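Local coordinates for protein starch synthase I (Hordeum vulgare, PDB 4HLN) that belongs to the starch synthases, glycosyltransferases of the two-domain GT-B type, each domain built around a beta sheet flanked by helices, at residues R125-V130 with Q620-A625; I152-R157 with H613-Y618; L275-L280 with S293-V298. All blocks are in the same frame, centred on the assembly; numbering follows the deposited sequence.

Contact 1: R125-V130 with Q620-A625; sequences RSIVFV and QIFEWA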
loop_
_atom_site.group_PDB
_atom_site.type_symbol
_atom_site.label_atom_id
_atom_site.label_comp_id
_atom_site.label_asym_id
_atom_site.label_seq_id
_atom_site.Cartn_x
_atom_site.Cartn_y
_atom_site.Cartn_z
ATOM N N ARG A 125 0.485 22.609 -2.582
ATOM C CA ARG A 125 0.704 22.319 -3.992
ATOM C C ARG A 125 -0.580 21.922 -4.701
ATOM O O ARG A 125 -1.643 21.754 -4.073
ATOM C CB ARG A 125 1.727 21.192 -4.158
ATOM C CG ARG A 125 3.050 21.485 -3.518
ATOM C CD ARG A 125 4.123 21.375 -4.544
ATOM N NE ARG A 125 5.394 21.932 -4.103
ATOM C CZ ARG A 125 6.105 22.797 -4.821
ATOM N NH1 ARG A 125 7.261 23.252 -4.360
ATOM N NH2 ARG A 125 5.656 23.203 -6.007
ATOM N N SER A 126 -0.462 21.781 -6.019
ATOM C CA SER A 126 -1.537 21.245 -6.829
ATOM C C SER A 126 -1.167 19.814 -7.171
ATOM O O SER A 126 -0.136 19.557 -7.788
ATOM C CB SER A 126 -1.749 22.079 -8.089
ATOM O OG SER A 126 -2.312 23.340 -7.752
ATOM N N ILE A 127 -2.008 18.885 -6.744
ATOM C CA ILE A 127 -1.684 17.472 -6.827
ATOM C C ILE A 127 -2.756 16.723 -7.578
ATOM O O ILE A 127 -3.938 16.830 -7.250
ATOM C CB ILE A 127 -1.531 16.871 -5.436
ATOM C CG1 ILE A 127 -0.516 17.680 -4.640
ATOM C CG2 ILE A 127 -1.055 15.452 -5.534
ATOM C CD1 ILE A 127 -0.441 17.281 -3.201
ATOM N N VAL A 128 -2.339 15.970 -8.590
ATOM C CA VAL A 128 -3.284 15.249 -9.424
ATOM C C VAL A 128 -3.044 13.752 -9.303
ATOM O O VAL A 128 -2.069 13.224 -9.838
ATOM C CB VAL A 128 -3.178 15.676 -10.907
ATOM C CG1 VAL A 128 -4.240 14.987 -11.730
ATOM C CG2 VAL A 128 -3.287 17.207 -11.063
ATOM N N PHE A 129 -3.923 13.071 -8.576
ATOM C CA PHE A 129 -3.881 11.610 -8.518
ATOM C C PHE A 129 -4.499 11.018 -9.760
ATOM O O PHE A 129 -5.575 11.429 -10.167
ATOM C CB PHE A 129 -4.622 11.085 -7.289
ATOM C CG PHE A 129 -3.892 11.322 -6.011
ATOM C CD1 PHE A 129 -3.095 10.332 -5.459
ATOM C CD2 PHE A 129 -3.964 12.560 -5.379
ATOM C CE1 PHE A 129 -2.402 10.569 -4.282
ATOM C CE2 PHE A 129 -3.278 12.804 -4.203
ATOM C CZ PHE A 129 -2.496 11.804 -3.649
ATOM N N VAL A 130 -3.815 10.054 -10.367
ATOM C CA VAL A 130 -4.400 9.300 -11.474
ATOM C C VAL A 130 -4.466 7.813 -11.108
ATOM O O VAL A 130 -3.487 7.224 -10.634
ATOM C CB VAL A 130 -3.634 9.535 -12.790
ATOM C CG1 VAL A 130 -4.391 8.922 -13.983
ATOM C CG2 VAL A 130 -3.408 11.038 -13.002
ATOM N N GLN A 620 7.503 15.740 1.460
ATOM C CA GLN A 620 8.948 15.784 1.340
ATOM C C GLN A 620 9.356 15.287 -0.042
ATOM O O GLN A 620 10.068 15.959 -0.793
ATOM C CB GLN A 620 9.565 14.905 2.435
ATOM C CG GLN A 620 11.068 14.746 2.349
ATOM C CD GLN A 620 11.810 16.049 2.625
ATOM O OE1 GLN A 620 12.370 16.235 3.710
ATOM N NE2 GLN A 620 11.817 16.961 1.642
ATOM N N ILE A 621 8.866 14.103 -0.373
ATOM C CA ILE A 621 9.146 13.487 -1.651
ATOM C C ILE A 621 8.871 14.436 -2.808
ATOM O O ILE A 621 9.741 14.646 -3.645
ATOM C CB ILE A 621 8.362 12.164 -1.785
ATOM C CG1 ILE A 621 8.989 11.114 -0.870
ATOM C CG2 ILE A 621 8.324 11.666 -3.226
ATOM C CD1 ILE A 621 8.143 9.882 -0.717
ATOM N N PHE A 622 7.679 15.020 -2.842
ATOM C CA PHE A 622 7.325 15.972 -3.904
ATOM C C PHE A 622 8.275 17.134 -3.968
ATOM O O PHE A 622 8.532 17.660 -5.041
ATOM C CB PHE A 622 5.915 16.524 -3.722
ATOM C CG PHE A 622 4.865 15.465 -3.631
ATOM C CD1 PHE A 622 5.080 14.213 -4.187
ATOM C CD2 PHE A 622 3.674 15.708 -2.977
ATOM C CE1 PHE A 622 4.122 13.224 -4.098
ATOM C CE2 PHE A 622 2.712 14.726 -2.877
ATOM C CZ PHE A 622 2.932 13.481 -3.439
ATOM N N GLU A 623 8.787 17.554 -2.818
ATOM C CA GLU A 623 9.711 18.676 -2.812
ATOM C C GLU A 623 11.012 18.323 -3.512
ATOM O O GLU A 623 11.486 19.077 -4.382
ATOM C CB GLU A 623 9.928 19.217 -1.404
ATOM C CG GLU A 623 8.732 20.066 -0.960
ATOM C CD GLU A 623 8.243 21.034 -2.064
ATOM O OE1 GLU A 623 9.095 21.647 -2.758
ATOM O OE2 GLU A 623 7.008 21.177 -2.243
ATOM N N TRP A 624 11.563 17.162 -3.163
ATOM C CA TRP A 624 12.682 16.617 -3.912
ATOM C C TRP A 624 12.402 16.570 -5.416
ATOM O O TRP A 624 13.272 16.904 -6.214
ATOM C CB TRP A 624 12.998 15.228 -3.430
ATOM C CG TRP A 624 13.523 15.209 -2.073
ATOM C CD1 TRP A 624 14.218 16.200 -1.446
ATOM C CD2 TRP A 624 13.405 14.142 -1.136
ATOM N NE1 TRP A 624 14.548 15.811 -0.170
ATOM C CE2 TRP A 624 14.059 14.548 0.044
ATOM C CE3 TRP A 624 12.812 12.881 -1.180
ATOM C CZ2 TRP A 624 14.140 13.732 1.170
ATOM C CZ3 TRP A 624 12.889 12.071 -0.058
ATOM C CH2 TRP A 624 13.546 12.502 1.100
ATOM N N ALA A 625 11.196 16.165 -5.807
ATOM C CA ALA A 625 10.901 16.037 -7.226
ATOM C C ALA A 625 10.946 17.381 -7.913
ATOM O O ALA A 625 11.485 17.505 -9.019
ATOM C CB ALA A 625 9.555 15.380 -7.456
#

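Contact 2: I152-R157 with H613-Y618; sequences IALAAR and HAAEQY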
loop_
_atom_site.group_PDB
_atom_site.type_symbol
_atom_site.label_atom_id
_atom_site.label_comp_id
_atom_site.label_asym_id
_atom_site.label_seq_id
_atom_site.Cartn_x
_atom_site.Cartn_y
_atom_site.Cartn_z
ATOM N N ILE A 152 -7.520 12.694 0.463
ATOM C CA ILE A 152 -8.326 13.438 1.435
ATOM C C ILE A 152 -7.447 14.105 2.515
ATOM O O ILE A 152 -7.770 15.193 3.010
ATOM C CB ILE A 152 -9.442 12.552 2.066
ATOM C CG1 ILE A 152 -10.386 12.017 0.992
ATOM C CG2 ILE A 152 -10.254 13.319 3.027
ATOM C CD1 ILE A 152 -9.823 10.776 0.255
ATOM N N ALA A 153 -6.323 13.469 2.842
ATOM C CA ALA A 153 -5.439 13.939 3.908
ATOM C C ALA A 153 -4.624 15.122 3.435
ATOM O O ALA A 153 -4.473 16.117 4.146
ATOM C CB ALA A 153 -4.504 12.823 4.364
ATOM N N LEU A 154 -4.070 14.981 2.238
ATOM C CA LEU A 154 -3.374 16.067 1.579
ATOM C C LEU A 154 -4.288 17.273 1.403
ATOM O O LEU A 154 -3.893 18.394 1.691
ATOM C CB LEU A 154 -2.865 15.601 0.233
ATOM C CG LEU A 154 -1.625 14.709 0.298
ATOM C CD1 LEU A 154 -1.315 14.162 -1.074
ATOM C CD2 LEU A 154 -0.411 15.441 0.854
ATOM N N ALA A 155 -5.515 17.043 0.946
ATOM C CA ALA A 155 -6.450 18.144 0.752
ATOM C C ALA A 155 -6.656 18.891 2.058
ATOM O O ALA A 155 -6.825 20.102 2.074
ATOM C CB ALA A 155 -7.779 17.637 0.211
ATOM N N ALA A 156 -6.629 18.148 3.154
ATOM C CA ALA A 156 -6.920 18.693 4.472
ATOM C C ALA A 156 -5.774 19.554 4.972
ATOM O O ALA A 156 -5.938 20.359 5.888
ATOM C CB ALA A 156 -7.176 17.556 5.444
ATOM N N ARG A 157 -4.602 19.359 4.379
ATOM C CA ARG A 157 -3.430 20.142 4.731
ATOM C C ARG A 157 -3.281 21.359 3.815
ATOM O O ARG A 157 -2.237 22.006 3.821
ATOM C CB ARG A 157 -2.161 19.292 4.643
ATOM C CG ARG A 157 -2.139 18.058 5.523
ATOM C CD ARG A 157 -0.740 17.440 5.536
ATOM N NE ARG A 157 -0.175 17.474 6.879
ATOM C CZ ARG A 157 1.041 17.920 7.170
ATOM N NH1 ARG A 157 1.824 18.352 6.200
ATOM N NH2 ARG A 157 1.476 17.923 8.429
ATOM N N HIS A 613 1.026 12.462 9.347
ATOM C CA HIS A 613 2.425 12.118 9.359
ATOM C C HIS A 613 2.766 11.518 8.003
ATOM O O HIS A 613 3.809 11.814 7.421
ATOM C CB HIS A 613 2.717 11.135 10.479
ATOM C CG HIS A 613 4.164 10.788 10.604
ATOM N ND1 HIS A 613 4.734 9.731 9.929
ATOM C CD2 HIS A 613 5.161 11.366 11.318
ATOM C CE1 HIS A 613 6.020 9.665 10.228
ATOM N NE2 HIS A 613 6.303 10.643 11.069
ATOM N N ALA A 614 1.863 10.688 7.496
ATOM C CA ALA A 614 2.070 10.056 6.210
ATOM C C ALA A 614 2.150 11.092 5.088
ATOM O O ALA A 614 3.052 11.039 4.251
ATOM C CB ALA A 614 0.961 9.054 5.941
ATOM N N ALA A 615 1.203 12.030 5.068
ATOM C CA ALA A 615 1.164 13.053 4.022
ATOM C C ALA A 615 2.403 13.945 4.078
ATOM O O ALA A 615 2.910 14.392 3.052
ATOM C CB ALA A 615 -0.087 13.880 4.130
ATOM N N GLU A 616 2.891 14.190 5.287
ATOM C CA GLU A 616 4.126 14.924 5.482
ATOM C C GLU A 616 5.263 14.258 4.691
ATOM O O GLU A 616 6.024 14.935 3.991
ATOM C CB GLU A 616 4.446 14.934 6.967
ATOM C CG GLU A 616 5.298 16.062 7.438
ATOM C CD GLU A 616 5.218 16.205 8.950
ATOM O OE1 GLU A 616 4.462 15.429 9.584
ATOM O OE2 GLU A 616 5.902 17.093 9.502
ATOM N N GLN A 617 5.362 12.930 4.789
ATOM C CA GLN A 617 6.389 12.176 4.071
ATOM C C GLN A 617 6.270 12.384 2.556
ATOM O O GLN A 617 7.234 12.750 1.879
ATOM C CB GLN A 617 6.275 10.688 4.372
ATOM C CG GLN A 617 6.040 10.353 5.816
ATOM C CD GLN A 617 7.199 10.747 6.673
ATOM O OE1 GLN A 617 8.288 10.194 6.543
ATOM N NE2 GLN A 617 6.983 11.718 7.559
ATOM N N TYR A 618 5.084 12.139 2.016
ATOM C CA TYR A 618 4.893 12.333 0.591
ATOM C C TYR A 618 5.240 13.765 0.201
ATOM O O TYR A 618 5.755 14.013 -0.890
ATOM C CB TYR A 618 3.466 11.962 0.176
ATOM C CG TYR A 618 3.216 10.471 0.206
ATOM C CD1 TYR A 618 3.512 9.675 -0.898
ATOM C CD2 TYR A 618 2.705 9.854 1.338
ATOM C CE1 TYR A 618 3.303 8.306 -0.877
ATOM C CE2 TYR A 618 2.492 8.485 1.370
ATOM C CZ TYR A 618 2.794 7.713 0.258
ATOM O OH TYR A 618 2.580 6.347 0.278
#

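Contact 3: L275-L280 with S293-V298; sequences LVPVLL and SRSTLV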
loop_
_atom_site.group_PDB
_atom_site.type_symbol
_atom_site.label_atom_id
_atom_site.label_comp_id
_atom_site.label_asym_id
_atom_site.label_seq_id
_atom_site.Cartn_x
_atom_site.Cartn_y
_atom_site.Cartn_z
ATOM N N LEU A 275 1.170 5.505 -18.176
ATOM C CA LEU A 275 1.541 6.125 -19.433
ATOM C C LEU A 275 1.626 7.641 -19.249
ATOM O O LEU A 275 2.207 8.341 -20.073
ATOM C CB LEU A 275 0.527 5.765 -20.514
ATOM C CG LEU A 275 1.011 5.921 -21.951
ATOM C CD1 LEU A 275 1.975 4.793 -22.308
ATOM C CD2 LEU A 275 -0.156 5.911 -22.899
ATOM N N VAL A 276 1.050 8.140 -18.156
ATOM C CA VAL A 276 0.994 9.573 -17.914
ATOM C C VAL A 276 2.381 10.249 -17.954
ATOM O O VAL A 276 2.576 11.219 -18.677
ATOM C CB VAL A 276 0.281 9.860 -16.575
ATOM C CG1 VAL A 276 0.581 11.267 -16.088
ATOM C CG2 VAL A 276 -1.209 9.620 -16.722
ATOM N N PRO A 277 3.345 9.734 -17.171
ATOM C CA PRO A 277 4.688 10.318 -17.163
ATOM C C PRO A 277 5.364 10.206 -18.510
ATOM O O PRO A 277 6.264 11.000 -18.824
ATOM C CB PRO A 277 5.447 9.476 -16.139
ATOM C CG PRO A 277 4.605 8.284 -15.892
ATOM C CD PRO A 277 3.207 8.634 -16.203
ATOM N N VAL A 278 4.941 9.238 -19.312
ATOM C CA VAL A 278 5.499 9.128 -20.659
ATOM C C VAL A 278 4.931 10.249 -21.525
ATOM O O VAL A 278 5.658 10.928 -22.229
ATOM C CB VAL A 278 5.221 7.743 -21.306
ATOM C CG1 VAL A 278 5.998 7.593 -22.611
ATOM C CG2 VAL A 278 5.586 6.627 -20.348
ATOM N N LEU A 279 3.621 10.443 -21.449
ATOM C CA LEU A 279 2.957 11.521 -22.160
ATOM C C LEU A 279 3.592 12.864 -21.835
ATOM O O LEU A 279 3.941 13.635 -22.742
ATOM C CB LEU A 279 1.461 11.536 -21.833
ATOM C CG LEU A 279 0.740 10.335 -22.446
ATOM C CD1 LEU A 279 -0.751 10.303 -22.095
ATOM C CD2 LEU A 279 0.976 10.291 -23.974
ATOM N N LEU A 280 3.743 13.151 -20.545
ATOM C CA LEU A 280 4.347 14.418 -20.150
ATOM C C LEU A 280 5.656 14.619 -20.902
ATOM O O LEU A 280 5.895 15.668 -21.501
ATOM C CB LEU A 280 4.606 14.441 -18.653
ATOM C CG LEU A 280 3.347 14.383 -17.803
ATOM C CD1 LEU A 280 3.708 14.349 -16.337
ATOM C CD2 LEU A 280 2.448 15.558 -18.116
ATOM N N SER A 293 5.937 20.648 -14.059
ATOM C CA SER A 293 5.258 19.546 -13.401
ATOM C C SER A 293 6.170 18.345 -13.261
ATOM O O SER A 293 7.067 18.127 -14.072
ATOM C CB SER A 293 3.999 19.155 -14.155
ATOM O OG SER A 293 3.035 20.182 -14.035
ATOM N N ARG A 294 5.932 17.578 -12.209
ATOM C CA ARG A 294 6.688 16.371 -11.945
ATOM C C ARG A 294 5.700 15.229 -11.781
ATOM O O ARG A 294 4.485 15.444 -11.774
ATOM C CB ARG A 294 7.525 16.546 -10.679
ATOM C CG ARG A 294 8.516 17.713 -10.728
ATOM C CD ARG A 294 9.593 17.441 -11.760
ATOM N NE ARG A 294 10.690 18.386 -11.665
ATOM C CZ ARG A 294 10.816 19.469 -12.427
ATOM N NH1 ARG A 294 9.905 19.759 -13.350
ATOM N NH2 ARG A 294 11.860 20.263 -12.256
ATOM N N SER A 295 6.210 14.012 -11.652
ATOM C CA SER A 295 5.340 12.861 -11.410
ATOM C C SER A 295 5.940 11.827 -10.469
ATOM O O SER A 295 7.152 11.604 -10.439
ATOM C CB SER A 295 4.935 12.191 -12.720
ATOM O OG SER A 295 6.076 11.732 -13.415
ATOM N N THR A 296 5.062 11.193 -9.705
ATOM C CA THR A 296 5.455 10.152 -8.778
ATOM C C THR A 296 4.717 8.873 -9.105
ATOM O O THR A 296 3.490 8.834 -9.158
ATOM C CB THR A 296 5.130 10.552 -7.339
ATOM O OG1 THR A 296 5.822 11.766 -7.027
ATOM C CG2 THR A 296 5.527 9.423 -6.343
ATOM N N LEU A 297 5.475 7.818 -9.328
ATOM C CA LEU A 297 4.876 6.535 -9.587
ATOM C C LEU A 297 4.679 5.817 -8.253
ATOM O O LEU A 297 5.622 5.682 -7.471
ATOM C CB LEU A 297 5.760 5.731 -10.544
ATOM C CG LEU A 297 5.348 4.274 -10.734
ATOM C CD1 LEU A 297 3.946 4.177 -11.357
ATOM C CD2 LEU A 297 6.398 3.571 -11.580
ATOM N N VAL A 298 3.443 5.400 -7.987
ATOM C CA VAL A 298 3.124 4.586 -6.820
ATOM C C VAL A 298 2.843 3.156 -7.255
ATOM O O VAL A 298 1.950 2.899 -8.075
ATOM C CB VAL A 298 1.876 5.073 -6.070
ATOM C CG1 VAL A 298 1.604 4.133 -4.905
ATOM C CG2 VAL A 298 2.036 6.511 -5.593
#

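Contact 1: R125-V130 with Q620-A625
Arg125 grips Glu623 side-on, with NE and one terminal nitrogen meeting the two carboxylate oxygens. Arg125 NE lies 2.6 Å from Glu623 OE2, with an N-H...O angle of 151° and the oxygen close to the guanidinium plane. The second bond, from Arg125 NH1 to Glu623 OE1 at 2.9 Å, is less straight, and OE1 sits tilted out of that plane. Both oxygens accept through their syn lone pairs. The two planar groups are turned 30° against each other, consistent with one acceptor lying near the plane and the other tilted from it. A weak additional bond joins Arg125 NH1 to Glu623 OE2 at 3.0 Å.

Both side chains are bent at chi2, which brings their charged groups together. Arg125 has its CG beside the backbone N and turns at chi2 (-124°), presenting the edge that carries NE to the helix; the matching bend in Glu623 turns its carboxylate toward the strand. The cation also engages Phe626 in a cation-pi interaction.

In fold terms, strand 126-130 lies within the large N-terminal sheet, between strands 160-166 and 264-269, whereas helix 611-627 is the last helix of the chain. As in other GT-B enzymes, the terminal helix returns to the N-terminal domain and packs there, here over one face of its sheet.

Further along the strand, past the ion pair, the contact is apolar. Ile127 extends its CG1 branch so that CD1 approaches Phe622 CE2 at 4.1 Å, obliquely to the ring, with the two side chains crossing at about a right angle. The CB bonds of both residues point toward the opposite segment, and both residues are buried. Phe622 also rests on Met265 and Val267 of strand 264-269, while Ile127 touches Leu154 of helix 150-156.

Contact 2: I152-R157 with H613-Y618
Leu154 lays one methyl branch against Ala615, its CD2 standing 3.6 Å from Ala615 CB. The CA atoms of these two residues are 6.0 Å apart, the closest backbone approach between the segments, consistent with the small side chain of Ala615. Leu154 holds CG beside its own backbone N, and it is CD2, not the extended CD1, that turns to Ala615, although the CB bond itself does not aim there. Ala615 has a second neighbour in Arg157, whose CD comes to 3.9 Å from the same Ala615 CB, and the methyl group is thus met by two side chains of the 152-157 segment. All three of these residues are buried.

Helix 150-156 connects strands 126-130 and 160-166, which are parallel neighbours in the N-terminal sheet, in a beta-alpha-beta crossover. The contact therefore sets the connecting helix of that unit beside helix 611-627 at the end of the chain, and Leu154 also reaches Phe129 of the first strand.

Arg157 follows the end of its helix and directs its CB bond toward helix 611-627. Its chain is bent at chi3 (117°), which turns the guanidinium over the backbone of Glu616: Glu616 CA lies over one face of the group, 4.2 Å from Arg157 NH1. The exposed Glu616 carboxylate gives only a longer-range attraction, its plane turned 31° from the guanidinium, with Glu616 OE1 4.1 Å from Arg157 NH2 and well out of the guanidinium plane, so no N-H points at it. The firm polar grip comes from the same helix on both flanks of the segment, as NE forms a salt bridge with Asp612 and NH1 one with Glu619. Two acidic partners of this kind would be expected to help a buried guanidinium keep its charge.

Contact 3: L275-L280 with S293-V298
This is a helix-on-sheet contact inside a beta-alpha-beta unit: helix 276-284 joins strands 264-269 and 294-299, parallel neighbours in the sheet, and packs against the second of them. The backbones come close, the CA atoms of Pro277 and Ser295 being 6.3 Å apart. No hydrogen bond spans the two segments; they meet by van der Waals contact, and the three touching residues are all buried.

Ser295 is the meeting point on the strand. Its CB bond points toward the helix, and its hydroxyl occupies the position between the backbone N and the carbonyl carbon (chi1 60°). From there Ser295 OG comes to 3.6 Å from Pro277 CB, so a polar atom is set against an apolar ring carbon. Leu280, one helical turn further on, covers the same serine from another part of the helix: Leu280 CD1 lies 4.4 Å from Ser295 CB, a looser touch.

The flanking strand residues turn the other way. Arg294 and Thr296 direct their CB bonds away from the helix, and Arg294 NE bonds to Ala625 O of helix 611-627, so the two helices lie on opposite faces of the sheet. At the entrance to the strand, Ser293 OG is tied to Gln262 O and Cys264 N.

The strand lies between strands 264-269 and 357-360. On the face of helix 276-284, Pro277 also touches Thr354 of helix 347-354, while Leu279 packs on Tyr244 and Cys247 of helix 235-252.

How the contacts relate
Contacts 1 and 3 reach the large N-terminal sheet, and contact 2 joins two helices beside it. The centre of contact 1 is about 11 Å from those of contacts 2 and 3, whereas contacts 2 and 3 have centres about 20 Å apart and nearest atoms about 5 Å apart, without touching. Contacts 1 and 2 share helix 611-627; contacts 1 and 3 meet where Phe622 CE1 packs 3.7 Å from Thr296 OG1. Along the chain, strand 126-130 and helix 150-156 come early, both segments of contact 3 follow, and helix 611-627 comes last. The final helix thereby fastens the chain's end to its first strand and helix, while contact 3 belongs to a local unit.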